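Local coordinates for GDP-6-deoxy-D-mannose reductase (Pseudomonas aeruginosa, PDB 6X3B), which probably reduces GDP-4-dehydro-6-deoxy-D-mannose to GDP-rhamnose with NADPH, a step of lipopolysaccharide O-antigen biosynthesis, at residues His46-Ala50 against Leu233-Ser237; Trp70-Pro74 against Ala110-Gly115; Ala200-Leu206 against Trp317-Val321; Arg220-Asp224 against Asn246-Gly250. All blocks are in the same frame, centred on the assembly; numbering follows the deposited sequence.

Contact 1 of 4, residues His46-Ala50 against Leu233-Ser237; sequences HTPWA and LRLLS
The indole of Trp49 lies against helix 225-238 and meets Leu233, Leu236 and Ser237. Leu236 comes over one face: its CD1 is 4.1 Å from the centroid of the Trp49 six-membered ring and 8° off the ring normal, a CH-pi contact, while Leu236 CB comes within 3.4 Å of Trp49 CZ2. The opposite face is met by Pro48 CG, offset toward the rim, and the ring is thus held between the helix and its own chain neighbour. Near the ring plane, Ser237 OG reaches the edge at Trp49 CZ2 (3.4 Å). Leu233 CD2 arrives obliquely at the five-membered ring, 3.7 Å from Trp49 CD1, the two side chains running antiparallel alongside each other. CG of Trp49 stands anti to the carbonyl carbon (chi1 -49°), which directs the indole from the strand toward the helix. The hydroxyl of Ser237 turns back along its helix into a weak 3.4 Å bond from OG to Leu233 O, an oxygen that also accepts from Ser237 N. Further out, Gln23 and Leu25 of strand 23-28 back Trp49, Leu25 touches Leu236 as well, and Tyr41 and Leu42 of helix 33-44 pack on Leu233. Strand 49-51 pairs in parallel with strand 23-28, and the packing of Trp49 against helix 225-238, beside helix 33-44, is the sheet-to-helix interface of a Rossmann-type alpha/beta sandwich, as in the NAD-dependent epimerase/dehydratase family.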
loop_
_atom_site.group_PDB
_atom_site.type_symbol
_atom_site.label_atom_id
_atom_site.label_comp_id
_atom_site.label_asym_id
_atom_site.label_seq_id
_atom_site.Cartn_x
_atom_site.Cartn_y
_atom_site.Cartn_z
ATOM N N HIS A 46 17.488 -28.315 -13.491
ATOM C CA HIS A 46 17.715 -29.079 -12.268
ATOM C C HIS A 46 17.458 -28.154 -11.088
ATOM O O HIS A 46 18.183 -27.173 -10.888
ATOM C CB HIS A 46 19.127 -29.655 -12.240
ATOM C CG HIS A 46 19.280 -30.887 -13.079
ATOM N ND1 HIS A 46 19.890 -30.877 -14.317
ATOM C CD2 HIS A 46 18.867 -32.161 -12.873
ATOM C CE1 HIS A 46 19.861 -32.096 -14.828
ATOM N NE2 HIS A 46 19.245 -32.894 -13.972
ATOM N N THR A 47 16.417 -28.457 -10.318
ATOM C CA THR A 47 15.927 -27.526 -9.316
ATOM C C THR A 47 15.355 -28.340 -8.174
ATOM O O THR A 47 14.934 -29.477 -8.387
ATOM C CB THR A 47 14.839 -26.605 -9.893
ATOM O OG1 THR A 47 14.423 -25.682 -8.900
ATOM C CG2 THR A 47 13.630 -27.423 -10.284
ATOM N N PRO A 48 15.316 -27.794 -6.958
ATOM C CA PRO A 48 14.605 -28.495 -5.884
ATOM C C PRO A 48 13.098 -28.312 -5.939
ATOM O O PRO A 48 12.387 -28.949 -5.150
ATOM C CB PRO A 48 15.195 -27.868 -4.609
ATOM C CG PRO A 48 15.636 -26.527 -5.033
ATOM C CD PRO A 48 16.099 -26.650 -6.456
ATOM N N TRP A 49 12.588 -27.481 -6.850
ATOM C CA TRP A 49 11.169 -27.146 -6.881
ATOM C C TRP A 49 10.434 -28.091 -7.819
ATOM O O TRP A 49 10.766 -28.183 -9.001
ATOM C CB TRP A 49 10.984 -25.687 -7.299
ATOM C CG TRP A 49 11.874 -24.809 -6.493
ATOM C CD1 TRP A 49 13.014 -24.176 -6.914
ATOM C CD2 TRP A 49 11.745 -24.513 -5.099
ATOM N NE1 TRP A 49 13.584 -23.490 -5.871
ATOM C CE2 TRP A 49 12.826 -23.678 -4.746
ATOM C CE3 TRP A 49 10.809 -24.858 -4.118
ATOM C CZ2 TRP A 49 13.007 -23.198 -3.459
ATOM C CZ3 TRP A 49 10.983 -24.371 -2.840
ATOM C CH2 TRP A 49 12.073 -23.550 -2.518
ATOM N N ALA A 50 9.457 -28.810 -7.282
ATOM C CA ALA A 50 8.560 -29.639 -8.076
ATOM C C ALA A 50 7.257 -28.879 -8.259
ATOM O O ALA A 50 6.550 -28.615 -7.277
ATOM C CB ALA A 50 8.291 -30.982 -7.407
ATOM N N LEU A 233 13.335 -18.088 -8.127
ATOM C CA LEU A 233 13.649 -19.385 -7.518
ATOM C C LEU A 233 14.764 -19.259 -6.480
ATOM O O LEU A 233 14.750 -19.959 -5.453
ATOM C CB LEU A 233 14.034 -20.385 -8.609
ATOM C CG LEU A 233 12.899 -20.744 -9.589
ATOM C CD1 LEU A 233 13.415 -21.707 -10.663
ATOM C CD2 LEU A 233 11.683 -21.344 -8.857
ATOM N N ARG A 234 15.752 -18.399 -6.737
ATOM C CA ARG A 234 16.812 -18.198 -5.739
ATOM C C ARG A 234 16.293 -17.456 -4.512
ATOM O O ARG A 234 16.775 -17.683 -3.390
ATOM C CB ARG A 234 17.983 -17.449 -6.363
ATOM C CG ARG A 234 18.646 -18.235 -7.490
ATOM C CD ARG A 234 20.023 -17.713 -7.790
ATOM N NE ARG A 234 20.970 -18.209 -6.812
ATOM C CZ ARG A 234 21.624 -19.358 -6.926
ATOM N NH1 ARG A 234 21.429 -20.126 -7.989
ATOM N NH2 ARG A 234 22.461 -19.740 -5.969
ATOM N N LEU A 235 15.288 -16.598 -4.700
ATOM C CA LEU A 235 14.635 -15.983 -3.553
ATOM C C LEU A 235 13.923 -17.031 -2.704
ATOM O O LEU A 235 14.016 -17.003 -1.466
ATOM C CB LEU A 235 13.664 -14.899 -4.025
ATOM C CG LEU A 235 14.337 -13.573 -4.370
ATOM C CD1 LEU A 235 13.329 -12.604 -5.014
ATOM C CD2 LEU A 235 14.960 -12.975 -3.120
ATOM N N LEU A 236 13.188 -17.954 -3.349
ATOM C CA LEU A 236 12.567 -19.049 -2.606
ATOM C C LEU A 236 13.611 -19.820 -1.810
ATOM O O LEU A 236 13.351 -20.238 -0.677
ATOM C CB LEU A 236 11.858 -20.017 -3.551
ATOM C CG LEU A 236 10.660 -19.493 -4.350
ATOM C CD1 LEU A 236 10.069 -20.648 -5.164
ATOM C CD2 LEU A 236 9.599 -18.932 -3.411
ATOM N N SER A 237 14.787 -20.036 -2.401
ATOM C CA SER A 237 15.813 -20.816 -1.711
ATOM C C SER A 237 16.519 -20.018 -0.621
ATOM O O SER A 237 16.916 -20.598 0.394
ATOM C CB SER A 237 16.863 -21.329 -2.695
ATOM O OG SER A 237 16.317 -22.301 -3.560
#

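Contact 2 of 4, residues Trp70-Pro74 against Ala110-Gly115; sequences WPELP and ALKARG
Leu111 CD2 sits over one face of the Trp70 indole, 3.7 Å from the centroid of the Trp70 six-membered ring and 15° off its normal, a CH-pi contact; Ala110 CB lies in the ring plane at the edge, 3.7 Å from Trp70 CH2. The Arg114 guanidinium has Leu73 against one face, with Leu73 CD1 3.8 Å from Arg114 NH1, and Trp70 O at its edge. Arg114 NE gives Trp70 O a short bond of 2.7 Å within the guanidinium plane, and NH2 adds a weak one to the same oxygen. Arg114 NH2 also donates to Pro71 O at 3.1 Å, from above that carbonyl plane. Two successive carbonyls of the loop are thereby gripped by one side chain. Helix 93-114 is the main helix of the connection between parallel strands 76-79 and 119-123, a beta-alpha-beta crossover of the Rossmann fold, and residues 70-74 lead into the first of these strands. The bend of Arg114 at chi2 (71°) points its outer half at the two carbonyls, while CG packs on Leu73 CD1 (3.7 Å). A Schellman motif with Gly115 at positive phi ends the helix, and Leu73 CD2 approaches Gly115 O. Phe26 of strand 23-28 makes an edge-to-face ring contact with Trp70.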
loop_
_atom_site.group_PDB
_atom_site.type_symbol
_atom_site.label_atom_id
_atom_site.label_comp_id
_atom_site.label_asym_id
_atom_site.label_seq_id
_atom_site.Cartn_x
_atom_site.Cartn_y
_atom_site.Cartn_z
ATOM N N TRP A 70 -5.138 -27.672 -3.795
ATOM C CA TRP A 70 -3.887 -28.232 -3.275
ATOM C C TRP A 70 -4.140 -29.599 -2.642
ATOM O O TRP A 70 -4.073 -29.755 -1.416
ATOM C CB TRP A 70 -3.227 -27.271 -2.279
ATOM C CG TRP A 70 -3.126 -25.877 -2.854
ATOM C CD1 TRP A 70 -2.308 -25.464 -3.859
ATOM C CD2 TRP A 70 -3.935 -24.751 -2.502
ATOM N NE1 TRP A 70 -2.536 -24.123 -4.141
ATOM C CE2 TRP A 70 -3.530 -23.669 -3.317
ATOM C CE3 TRP A 70 -4.934 -24.543 -1.549
ATOM C CZ2 TRP A 70 -4.103 -22.395 -3.212
ATOM C CZ3 TRP A 70 -5.515 -23.286 -1.453
ATOM C CH2 TRP A 70 -5.093 -22.228 -2.274
ATOM N N PRO A 71 -4.405 -30.624 -3.460
ATOM C CA PRO A 71 -4.420 -31.998 -2.911
ATOM C C PRO A 71 -3.136 -32.331 -2.162
ATOM O O PRO A 71 -3.188 -32.824 -1.020
ATOM C CB PRO A 71 -4.628 -32.874 -4.160
ATOM C CG PRO A 71 -4.343 -31.988 -5.341
ATOM C CD PRO A 71 -4.699 -30.594 -4.904
ATOM N N GLU A 72 -1.978 -32.040 -2.751
ATOM C CA GLU A 72 -0.729 -31.976 -1.999
ATOM C C GLU A 72 -0.423 -30.525 -1.626
ATOM O O GLU A 72 -0.549 -29.624 -2.461
ATOM C CB GLU A 72 0.438 -32.561 -2.796
ATOM C CG GLU A 72 0.170 -33.965 -3.365
ATOM C CD GLU A 72 1.434 -34.635 -3.893
ATOM O OE1 GLU A 72 2.383 -33.921 -4.302
ATOM O OE2 GLU A 72 1.482 -35.882 -3.892
ATOM N N LEU A 73 0.013 -30.315 -0.373
ATOM C CA LEU A 73 0.243 -28.961 0.154
ATOM C C LEU A 73 1.537 -28.375 -0.407
ATOM O O LEU A 73 2.575 -29.040 -0.375
ATOM C CB LEU A 73 0.316 -29.000 1.669
ATOM C CG LEU A 73 0.436 -27.652 2.378
ATOM C CD1 LEU A 73 -0.908 -26.969 2.376
ATOM C CD2 LEU A 73 0.954 -27.834 3.816
ATOM N N PRO A 74 1.522 -27.152 -0.927
ATOM C CA PRO A 74 2.785 -26.546 -1.367
ATOM C C PRO A 74 3.653 -26.153 -0.177
ATOM O O PRO A 74 3.157 -25.746 0.876
ATOM C CB PRO A 74 2.340 -25.318 -2.170
ATOM C CG PRO A 74 0.960 -25.005 -1.678
ATOM C CD PRO A 74 0.346 -26.313 -1.232
ATOM N N ALA A 110 -7.359 -18.861 1.462
ATOM C CA ALA A 110 -7.532 -20.241 1.025
ATOM C C ALA A 110 -6.329 -21.100 1.429
ATOM O O ALA A 110 -6.491 -22.226 1.921
ATOM C CB ALA A 110 -7.745 -20.293 -0.491
ATOM N N LEU A 111 -5.114 -20.588 1.205
ATOM C CA LEU A 111 -3.908 -21.292 1.642
ATOM C C LEU A 111 -3.931 -21.518 3.150
ATOM O O LEU A 111 -3.622 -22.619 3.637
ATOM C CB LEU A 111 -2.660 -20.497 1.234
ATOM C CG LEU A 111 -2.257 -20.567 -0.251
ATOM C CD1 LEU A 111 -1.303 -19.447 -0.645
ATOM C CD2 LEU A 111 -1.646 -21.928 -0.595
ATOM N N LYS A 112 -4.304 -20.483 3.907
ATOM C CA LYS A 112 -4.370 -20.602 5.358
ATOM C C LYS A 112 -5.344 -21.698 5.771
ATOM O O LYS A 112 -5.015 -22.563 6.599
ATOM C CB LYS A 112 -4.776 -19.255 5.975
ATOM C CG LYS A 112 -4.795 -19.303 7.526
ATOM C CD LYS A 112 -5.116 -17.932 8.159
ATOM C CE LYS A 112 -5.295 -18.073 9.677
ATOM N NZ LYS A 112 -5.672 -16.777 10.320
ATOM N N ALA A 113 -6.549 -21.692 5.183
ATOM C CA ALA A 113 -7.554 -22.680 5.565
ATOM C C ALA A 113 -7.091 -24.097 5.254
ATOM O O ALA A 113 -7.456 -25.038 5.967
ATOM C CB ALA A 113 -8.879 -22.395 4.856
ATOM N N ARG A 114 -6.306 -24.265 4.188
ATOM C CA ARG A 114 -5.811 -25.581 3.802
ATOM C C ARG A 114 -4.682 -26.076 4.711
ATOM O O ARG A 114 -4.411 -27.283 4.758
ATOM C CB ARG A 114 -5.350 -25.531 2.346
ATOM C CG ARG A 114 -4.546 -26.748 1.858
ATOM C CD ARG A 114 -5.393 -28.007 1.709
ATOM N NE ARG A 114 -4.588 -29.103 1.168
ATOM C CZ ARG A 114 -3.744 -29.827 1.904
ATOM N NH1 ARG A 114 -3.608 -29.576 3.203
ATOM N NH2 ARG A 114 -3.027 -30.792 1.345
ATOM N N GLY A 115 -4.040 -25.185 5.453
ATOM C CA GLY A 115 -2.949 -25.547 6.342
ATOM C C GLY A 115 -1.592 -25.075 5.886
ATOM O O GLY A 115 -0.581 -25.434 6.508
#

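Contact 3 of 4, residues Ala200-Leu206 against Trp317-Val321; sequences ARMKQGL and WESRV
The last turn of helix 191-203 and the Schellman motif that closes it pack, through Ala200, Gln204 and Leu206, on the final turn of helix 306-320 and on Val321, the last modelled residue of the chain. Gly205, with positive phi, is the C-prime residue of this motif, in which Leu206 N bonds to Arg201 O and Gly205 N to Met202 O. Between the helices themselves the packing is small and apolar: Ala200 CB meets Trp317 CB at 3.6 Å. The indole turns away from residues 200-206 but stays on the same helix, touching Ala196 and Arg197, while Arg320 NH1 lies over one ring face, offset toward the rim; Arg320 is salt-bridged to Asp316. Both helices probably belong to the smaller substrate-binding part of extended short-chain dehydrogenases, which is assembled from stretches of chain between and after strands of the Rossmann-type core; the side chain of Trp317 is about 13 Å from the bound NADPH. Val321 wedges its two methyls among the neighbours. CG1 rests 3.9 Å from Arg201 CG, whereas CG2, between backbone N and carbonyl carbon, comes to 3.4 Å from Gln204 NE2 and 4.4 Å from Leu206 CD1. Gln204, bent at chi2 (-141°), carries its amide across to the carbonyl of Glu318, with NE2 2.9 Å from Glu318 O. The Arg201 guanidinium has Leu206 CB over one face, and its NE is bonded to Gln207 OE1. Lys203 NZ stays 5.4 Å from Glu318 OE1, too far for a salt bridge, and donates to Ala266 O.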
loop_
_atom_site.group_PDB
_atom_site.type_symbol
_atom_site.label_atom_id
_atom_site.label_comp_id
_atom_site.label_asym_id
_atom_site.label_seq_id
_atom_site.Cartn_x
_atom_site.Cartn_y
_atom_site.Cartn_z
ATOM N N ALA A 200 10.216 -8.569 -37.520
ATOM C CA ALA A 200 10.021 -9.900 -38.085
ATOM C C ALA A 200 9.075 -9.862 -39.279
ATOM O O ALA A 200 9.240 -10.637 -40.230
ATOM C CB ALA A 200 9.490 -10.863 -37.024
ATOM N N ARG A 201 8.079 -8.972 -39.249
ATOM C CA ARG A 201 7.200 -8.812 -40.405
ATOM C C ARG A 201 7.951 -8.209 -41.586
ATOM O O ARG A 201 7.724 -8.602 -42.738
ATOM C CB ARG A 201 5.984 -7.961 -40.031
ATOM C CG ARG A 201 5.027 -8.684 -39.084
ATOM C CD ARG A 201 3.939 -7.781 -38.516
ATOM N NE ARG A 201 3.238 -7.045 -39.559
ATOM C CZ ARG A 201 2.223 -7.540 -40.259
ATOM N NH1 ARG A 201 1.790 -8.778 -40.026
ATOM N NH2 ARG A 201 1.646 -6.797 -41.191
ATOM N N MET A 202 8.864 -7.273 -41.322
ATOM C CA MET A 202 9.690 -6.736 -42.399
ATOM C C MET A 202 10.557 -7.821 -43.037
ATOM O O MET A 202 10.708 -7.860 -44.264
ATOM C CB MET A 202 10.570 -5.607 -41.876
ATOM C CG MET A 202 9.832 -4.474 -41.228
ATOM S SD MET A 202 11.049 -3.359 -40.510
ATOM C CE MET A 202 9.951 -2.256 -39.609
ATOM N N LYS A 203 11.150 -8.700 -42.221
ATOM C CA LYS A 203 11.971 -9.782 -42.763
ATOM C C LYS A 203 11.195 -10.598 -43.790
ATOM O O LYS A 203 11.761 -11.075 -44.779
ATOM C CB LYS A 203 12.445 -10.709 -41.644
ATOM C CG LYS A 203 13.552 -10.157 -40.746
ATOM C CD LYS A 203 13.947 -11.204 -39.699
ATOM C CE LYS A 203 14.619 -12.413 -40.342
ATOM N NZ LYS A 203 15.948 -12.038 -40.906
ATOM N N GLN A 204 9.904 -10.803 -43.548
ATOM C CA GLN A 204 9.077 -11.630 -44.410
ATOM C C GLN A 204 8.293 -10.817 -45.423
ATOM O O GLN A 204 7.363 -11.347 -46.040
ATOM C CB GLN A 204 8.131 -12.467 -43.564
ATOM C CG GLN A 204 8.826 -13.145 -42.416
ATOM C CD GLN A 204 8.301 -14.533 -42.189
ATOM O OE1 GLN A 204 7.836 -15.194 -43.124
ATOM N NE2 GLN A 204 8.372 -14.995 -40.945
ATOM N N GLY A 205 8.641 -9.548 -45.602
ATOM C CA GLY A 205 7.959 -8.704 -46.567
ATOM C C GLY A 205 6.503 -8.431 -46.271
ATOM O O GLY A 205 5.739 -8.144 -47.196
ATOM N N LEU A 206 6.092 -8.511 -45.002
ATOM C CA LEU A 206 4.704 -8.274 -44.625
ATOM C C LEU A 206 4.423 -6.827 -44.243
ATOM O O LEU A 206 3.255 -6.477 -44.050
ATOM C CB LEU A 206 4.302 -9.192 -43.466
ATOM C CG LEU A 206 4.260 -10.675 -43.832
ATOM C CD1 LEU A 206 3.928 -11.525 -42.625
ATOM C CD2 LEU A 206 3.249 -10.897 -44.934
ATOM N N TRP A 317 8.973 -14.532 -33.098
ATOM C CA TRP A 317 8.051 -13.824 -34.024
ATOM C C TRP A 317 8.117 -14.403 -35.442
ATOM O O TRP A 317 7.064 -14.491 -36.085
ATOM C CB TRP A 317 8.323 -12.319 -33.995
ATOM C CG TRP A 317 7.515 -11.635 -32.939
ATOM C CD1 TRP A 317 7.976 -10.902 -31.885
ATOM C CD2 TRP A 317 6.084 -11.653 -32.820
ATOM N NE1 TRP A 317 6.930 -10.453 -31.128
ATOM C CE2 TRP A 317 5.756 -10.895 -31.679
ATOM C CE3 TRP A 317 5.053 -12.225 -33.571
ATOM C CZ2 TRP A 317 4.440 -10.697 -31.273
ATOM C CZ3 TRP A 317 3.751 -12.029 -33.167
ATOM C CH2 TRP A 317 3.453 -11.276 -32.034
ATOM N N GLU A 318 9.300 -14.818 -35.896
ATOM C CA GLU A 318 9.439 -15.367 -37.272
ATOM C C GLU A 318 8.465 -16.530 -37.493
ATOM O O GLU A 318 7.811 -16.549 -38.547
ATOM C CB GLU A 318 10.871 -15.828 -37.536
ATOM C CG GLU A 318 10.956 -16.896 -38.609
ATOM C CD GLU A 318 12.359 -17.266 -39.051
ATOM O OE1 GLU A 318 13.035 -16.415 -39.650
ATOM O OE2 GLU A 318 12.767 -18.408 -38.797
ATOM N N SER A 319 8.361 -17.449 -36.528
ATOM C CA SER A 319 7.489 -18.647 -36.666
ATOM C C SER A 319 6.004 -18.317 -36.463
ATOM O O SER A 319 5.175 -19.182 -36.790
ATOM C CB SER A 319 7.927 -19.746 -35.730
ATOM O OG SER A 319 8.200 -19.229 -34.436
ATOM N N ARG A 320 5.699 -17.106 -35.993
ATOM C CA ARG A 320 4.293 -16.714 -35.717
ATOM C C ARG A 320 3.754 -15.778 -36.805
ATOM O O ARG A 320 2.562 -15.892 -37.132
ATOM C CB ARG A 320 4.186 -16.104 -34.318
ATOM C CG ARG A 320 4.381 -17.114 -33.197
ATOM C CD ARG A 320 4.658 -16.435 -31.873
ATOM N NE ARG A 320 3.581 -15.532 -31.515
ATOM C CZ ARG A 320 3.653 -14.613 -30.564
ATOM N NH1 ARG A 320 4.765 -14.470 -29.866
ATOM N NH2 ARG A 320 2.613 -13.841 -30.314
ATOM N N VAL A 321 4.588 -14.878 -37.334
ATOM C CA VAL A 321 4.112 -13.947 -38.401
ATOM C C VAL A 321 4.089 -14.700 -39.737
ATOM O O VAL A 321 2.993 -15.147 -40.122
ATOM C CB VAL A 321 4.977 -12.675 -38.488
ATOM C CG1 VAL A 321 5.208 -12.052 -37.122
ATOM C CG2 VAL A 321 6.294 -12.938 -39.192
#

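Contact 4 of 4, residues Arg220-Asp224 against Asn246-Gly250; sequences RDFLD and NVCSG
The two segments approach steeply, their touching parts 123° apart in direction, and their backbones are nearest at Leu223 and Ser249, whose CA atoms are 5.9 Å apart. Asp221 bridges the gap with its carboxylate. Its OD1 accepts from Ser249 N at 2.8 Å (158°) through the syn lone pair, and its OD2 accepts from Gly250 N at 2.9 Å, also on the syn side but somewhat out of plane. Two consecutive backbone N-H groups of the turn are thus gripped by the two oxygens of one buried group, whose rotation is fixed further by Gly289 N bonding to OD2. In one of two modelled conformers, Ser249 OG adds a bond to Asp221 OD1 from above the carboxylate plane, and a water joins this hydroxyl to Phe222 N; both links are less certain for that reason. Strands 219-224 and 244-247 each run parallel to strand 172-182 and are connected by helix 225-238, in the C-terminal half of the Rossmann-type sheet. Beyond the carboxylate, Leu223 turns its branches onto the other chain segment: CD1 lies 3.8 Å from Val247 CG1 and 3.5 Å from Cys248 CA, and CD2 lies 3.7 Å from Ser249 CB. On the far side of its strand, Phe222 packs on Ile255 and Leu258 of helix 255-266.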
loop_
_atom_site.group_PDB
_atom_site.type_symbol
_atom_site.label_atom_id
_atom_site.label_comp_id
_atom_site.label_asym_id
_atom_site.label_seq_id
_atom_site.Cartn_x
_atom_site.Cartn_y
_atom_site.Cartn_z
ATOM N N ARG A 220 15.857 2.247 -19.755
ATOM C CA ARG A 220 15.175 1.434 -18.765
ATOM C C ARG A 220 16.081 0.269 -18.372
ATOM O O ARG A 220 17.063 -0.042 -19.045
ATOM C CB ARG A 220 13.818 0.914 -19.278
ATOM C CG ARG A 220 12.756 2.003 -19.531
ATOM C CD ARG A 220 12.241 2.585 -18.214
ATOM N NE ARG A 220 11.133 3.531 -18.405
ATOM C CZ ARG A 220 11.291 4.844 -18.551
ATOM N NH1 ARG A 220 12.511 5.363 -18.565
ATOM N NH2 ARG A 220 10.237 5.639 -18.708
ATOM N N ASP A 221 15.734 -0.375 -17.272
ATOM C CA ASP A 221 16.475 -1.522 -16.751
ATOM C C ASP A 221 15.758 -2.797 -17.205
ATOM O O ASP A 221 14.650 -3.076 -16.740
ATOM C CB ASP A 221 16.540 -1.436 -15.228
ATOM C CG ASP A 221 17.431 -2.487 -14.613
ATOM O OD1 ASP A 221 17.431 -3.636 -15.134
ATOM O OD2 ASP A 221 18.116 -2.169 -13.591
ATOM N N PHE A 222 16.405 -3.587 -18.077
ATOM C CA PHE A 222 15.834 -4.804 -18.653
ATOM C C PHE A 222 16.523 -6.078 -18.170
ATOM O O PHE A 222 17.747 -6.116 -18.014
ATOM C CB PHE A 222 15.936 -4.797 -20.188
ATOM C CG PHE A 222 15.101 -3.739 -20.856
ATOM C CD1 PHE A 222 13.791 -4.002 -21.219
ATOM C CD2 PHE A 222 15.648 -2.498 -21.169
ATOM C CE1 PHE A 222 13.021 -3.018 -21.851
ATOM C CE2 PHE A 222 14.885 -1.525 -21.795
ATOM C CZ PHE A 222 13.575 -1.785 -22.128
ATOM N N LEU A 223 15.725 -7.145 -18.012
ATOM C CA LEU A 223 16.202 -8.511 -17.829
ATOM C C LEU A 223 15.481 -9.449 -18.789
ATOM O O LEU A 223 14.287 -9.283 -19.059
ATOM C CB LEU A 223 15.957 -9.010 -16.395
ATOM C CG LEU A 223 16.818 -8.441 -15.269
ATOM C CD1 LEU A 223 16.240 -8.873 -13.928
ATOM C CD2 LEU A 223 18.253 -8.930 -15.426
ATOM N N ASP A 224 16.193 -10.463 -19.278
ATOM C CA ASP A 224 15.503 -11.580 -19.906
ATOM C C ASP A 224 14.577 -12.241 -18.897
ATOM O O ASP A 224 14.908 -12.354 -17.713
ATOM C CB ASP A 224 16.497 -12.628 -20.430
ATOM C CG ASP A 224 15.836 -13.609 -21.388
ATOM O OD1 ASP A 224 15.267 -14.623 -20.932
ATOM O OD2 ASP A 224 15.862 -13.336 -22.599
ATOM N N ASN A 246 14.475 -5.836 -5.131
ATOM C CA ASN A 246 14.467 -5.503 -6.553
ATOM C C ASN A 246 15.006 -6.679 -7.360
ATOM O O ASN A 246 15.984 -7.314 -6.968
ATOM C CB ASN A 246 15.345 -4.295 -6.851
ATOM C CG ASN A 246 14.785 -2.998 -6.296
ATOM O OD1 ASN A 246 13.585 -2.884 -5.997
ATOM N ND2 ASN A 246 15.654 -2.006 -6.177
ATOM N N VAL A 247 14.387 -6.940 -8.504
ATOM C CA VAL A 247 14.912 -7.904 -9.472
ATOM C C VAL A 247 15.170 -7.113 -10.751
ATOM O O VAL A 247 14.233 -6.745 -11.470
ATOM C CB VAL A 247 13.957 -9.083 -9.702
ATOM C CG1 VAL A 247 14.530 -10.036 -10.789
ATOM C CG2 VAL A 247 13.703 -9.863 -8.373
ATOM N N CYS A 248 16.445 -6.832 -11.034
ATOM C CA CYS A 248 16.818 -5.924 -12.113
ATOM C C CYS A 248 18.259 -6.206 -12.520
ATOM O O CYS A 248 18.995 -6.928 -11.839
ATOM C CB CYS A 248 16.641 -4.455 -11.685
ATOM S SG CYS A 248 17.510 -4.071 -10.123
ATOM N N SER A 249 18.653 -5.630 -13.652
ATOM C CA SER A 249 19.999 -5.824 -14.176
ATOM C C SER A 249 21.011 -4.830 -13.614
ATOM O O SER A 249 22.214 -5.111 -13.629
ATOM C CB SER A 249 19.993 -5.693 -15.706
ATOM O OG SER A 249 19.902 -4.316 -16.063
ATOM N N GLY A 250 20.563 -3.669 -13.140
ATOM C CA GLY A 250 21.510 -2.640 -12.771
ATOM C C GLY A 250 22.156 -1.953 -13.954
ATOM O O GLY A 250 23.102 -1.186 -13.769
HETATM O O HOH W 1 19.176 -3.582 -18.813
#

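In the fold
Contacts 1 and 4 are buried and both reach the Rossmann-type sheet; helix 225-238, part of contact 1, links the two strands of contact 4. Contact 1 packs this helix on an edge strand, while contact 4 joins the strand before it to the turn that follows strand 244-247. Their centres are 20 Å apart. Yet contact 1 is aromatic and aliphatic, whereas contact 4 relies on a carboxylate binding backbone N-H groups. Contact 2, partly buried, mixes both, pairing a ring-on-leucine contact with an arginine held by loop carbonyls. Contact 3, at the surface and 45 Å from contact 2 between centres, joins two helix ends by small apolar contacts and a glutamine amide lying close to a helix carbonyl.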